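Local coordinates for protein peptidoglycan DD-endopeptidase ShyB (Vibrio cholerae, PDB 2GU1) that cuts the peptide cross-links between adjacent peptidoglycan strands as a zinc-dependent DD-endopeptidase, probably letting new glycan enter the growing cell wall, at residues V255-K258 with N264-V267. Residues are numbered along the deposited sequence; the frame is centred on the assembly and turned at random.
Sequences VVRK and NYLV
With its CG set between backbone N and carbonyl carbon (chi1 81°), Tyr265 carries its ring beside Arg257, whose CG lies next to its own backbone N (chi1 -59°), and the two side chains run the same way. They belong to an antiparallel beta hairpin of the M23 peptidase domain, made by strands 251-259 and 265-269. The ring carbon Tyr265 CE2 lies 3.8 Å from Arg257 CB, and the guanidinium plane stands perpendicular to the ring. A long aromatic residue suits this place: its ring lies against the aliphatic start of arginine, while its hydroxyl reaches on to a hydrogen bond with Asp46, which also forms a weak, long ion pair with Arg257 NE. Asp46 lies in the LysM-like part of the chain, so the hairpin face bearing Tyr265 meets that domain.

Two backbone bonds join this pair. Tyr265 N gives the shorter one to Arg257 O, 2.8 Å and nearly straight; Arg257 N returns one to Tyr265 O. Val255 and Val267 form the next hydrogen-bonded pair on the same face; their beta-branched side chains suit extended strands and meet CB to CB at 3.6 Å. Here Val267 N gives a 3.1 Å bond to Val255 O, whereas the return bond from Val255 N to Val267 O is weak.

On the other face, the branched apolar side chain of Leu266 suits a buried spot against Val256 and Ile284. The methyls are tight, Leu266 CD1 lying 3.3 Å from Val256 CG2. Nearer the turn, the amide of Asn264 can serve a backbone carbonyl: ND2 donates to Leu281 O, tying the hairpin to strand 274-281. Exposed Lys258 meets this amide through its aliphatic part, CG resting 3.2 Å from Asn264 OD1.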
ATOM      1  N   VAL A 255      -3.938  -7.456   2.949  1.00 36.55           N
ATOM      2  CA  VAL A 255      -3.156  -7.766   4.139  1.00 35.16           C
ATOM      3  C   VAL A 255      -4.031  -7.986   5.370  1.00 35.27           C
ATOM      4  O   VAL A 255      -4.959  -7.222   5.627  1.00 32.34           O
ATOM      5  CB  VAL A 255      -2.158  -6.639   4.460  1.00 34.86           C
ATOM      6  CG1 VAL A 255      -1.368  -6.978   5.712  1.00 31.01           C
ATOM      7  CG2 VAL A 255      -1.229  -6.415   3.282  1.00 37.42           C
ATOM      8  N   VAL A 256      -3.715  -9.033   6.122  1.00 36.01           N
ATOM      9  CA  VAL A 256      -4.434  -9.391   7.346  1.00 37.60           C
ATOM     10  C   VAL A 256      -3.374  -9.906   8.308  1.00 37.95           C
ATOM     11  O   VAL A 256      -2.966 -11.064   8.214  1.00 37.38           O
ATOM     12  CB  VAL A 256      -5.459 -10.519   7.094  1.00 38.21           C
ATOM     13  CG1 VAL A 256      -6.167 -10.883   8.389  1.00 38.88           C
ATOM     14  CG2 VAL A 256      -6.459 -10.087   6.054  1.00 40.44           C
ATOM     15  N   ARG A 257      -2.923  -9.052   9.225  1.00 37.35           N
ATOM     16  CA  ARG A 257      -1.883  -9.441  10.168  1.00 37.22           C
ATOM     17  C   ARG A 257      -2.133  -9.116  11.630  1.00 36.60           C
ATOM     18  O   ARG A 257      -2.989  -8.297  11.975  1.00 32.26           O
ATOM     19  CB  ARG A 257      -0.553  -8.784   9.800  1.00 39.60           C
ATOM     20  CG  ARG A 257      -0.029  -9.104   8.424  1.00 43.77           C
ATOM     21  CD  ARG A 257       1.468  -8.832   8.368  1.00 46.03           C
ATOM     22  NE  ARG A 257       1.970  -8.823   6.998  1.00 49.00           N
ATOM     23  CZ  ARG A 257       1.804  -9.817   6.134  1.00 50.35           C
ATOM     24  NH1 ARG A 257       1.146 -10.912   6.495  1.00 51.10           N
ATOM     25  NH2 ARG A 257       2.294  -9.712   4.904  1.00 50.37           N
ATOM     26  N   LYS A 258      -1.348  -9.772  12.481  1.00 34.94           N
ATOM     27  CA  LYS A 258      -1.379  -9.550  13.916  1.00 36.67           C
ATOM     28  C   LYS A 258       0.025  -9.030  14.215  1.00 35.78           C
ATOM     29  O   LYS A 258       0.992  -9.791  14.222  1.00 37.77           O
ATOM     30  CB  LYS A 258      -1.622 -10.854  14.681  1.00 38.47           C
ATOM     31  CG  LYS A 258      -2.037 -10.640  16.138  1.00 42.00           C
ATOM     32  CD  LYS A 258      -1.024  -9.801  16.907  1.00 42.99           C
ATOM     33  CE  LYS A 258      -1.682  -9.010  18.037  1.00 44.87           C
ATOM     34  NZ  LYS A 258      -0.715  -8.108  18.740  1.00 41.88           N
ATOM     35  N   ASN A 264      -3.905  -6.194  15.714  1.00 22.94           N
ATOM     36  CA  ASN A 264      -4.537  -6.786  14.542  1.00 21.82           C
ATOM     37  C   ASN A 264      -4.794  -5.658  13.545  1.00 23.23           C
ATOM     38  O   ASN A 264      -5.364  -4.619  13.904  1.00 18.85           O
ATOM     39  CB  ASN A 264      -5.874  -7.437  14.910  1.00 23.82           C
ATOM     40  CG  ASN A 264      -5.710  -8.620  15.836  1.00 27.92           C
ATOM     41  OD1 ASN A 264      -5.002  -9.571  15.519  1.00 27.91           O
ATOM     42  ND2 ASN A 264      -6.374  -8.573  16.987  1.00 26.53           N
ATOM     43  N   TYR A 265      -4.364  -5.837  12.300  1.00 22.38           N
ATOM     44  CA  TYR A 265      -4.602  -4.788  11.324  1.00 22.78           C
ATOM     45  C   TYR A 265      -4.921  -5.332   9.954  1.00 24.80           C
ATOM     46  O   TYR A 265      -4.659  -6.503   9.639  1.00 25.89           O
ATOM     47  CB  TYR A 265      -3.433  -3.776  11.298  1.00 24.38           C
ATOM     48  CG  TYR A 265      -2.202  -4.159  10.505  1.00 22.74           C
ATOM     49  CD1 TYR A 265      -2.099  -3.853   9.148  1.00 25.72           C
ATOM     50  CD2 TYR A 265      -1.111  -4.761  11.130  1.00 24.44           C
ATOM     51  CE1 TYR A 265      -0.926  -4.126   8.430  1.00 28.07           C
ATOM     52  CE2 TYR A 265       0.065  -5.039  10.424  1.00 26.25           C
ATOM     53  CZ  TYR A 265       0.155  -4.714   9.080  1.00 28.65           C
ATOM     54  OH  TYR A 265       1.341  -4.932   8.398  1.00 26.93           O
ATOM     55  N   LEU A 266      -5.515  -4.475   9.142  1.00 24.60           N
ATOM     56  CA  LEU A 266      -5.953  -4.863   7.819  1.00 27.38           C
ATOM     57  C   LEU A 266      -5.571  -3.780   6.820  1.00 26.20           C
ATOM     58  O   LEU A 266      -5.482  -2.602   7.169  1.00 22.90           O
ATOM     59  CB  LEU A 266      -7.478  -5.014   7.865  1.00 33.58           C
ATOM     60  CG  LEU A 266      -8.324  -5.847   6.909  1.00 39.65           C
ATOM     61  CD1 LEU A 266      -7.963  -7.323   7.030  1.00 40.96           C
ATOM     62  CD2 LEU A 266      -9.792  -5.639   7.272  1.00 41.91           C
ATOM     63  N   VAL A 267      -5.360  -4.182   5.574  1.00 24.76           N
ATOM     64  CA  VAL A 267      -5.034  -3.237   4.518  1.00 24.13           C
ATOM     65  C   VAL A 267      -5.872  -3.607   3.308  1.00 25.91           C
ATOM     66  O   VAL A 267      -5.932  -4.774   2.912  1.00 26.46           O
ATOM     67  CB  VAL A 267      -3.544  -3.294   4.113  1.00 25.51           C
ATOM     68  CG1 VAL A 267      -3.296  -2.330   2.948  1.00 24.41           C
ATOM     69  CG2 VAL A 267      -2.659  -2.928   5.307  1.00 25.22           C
TER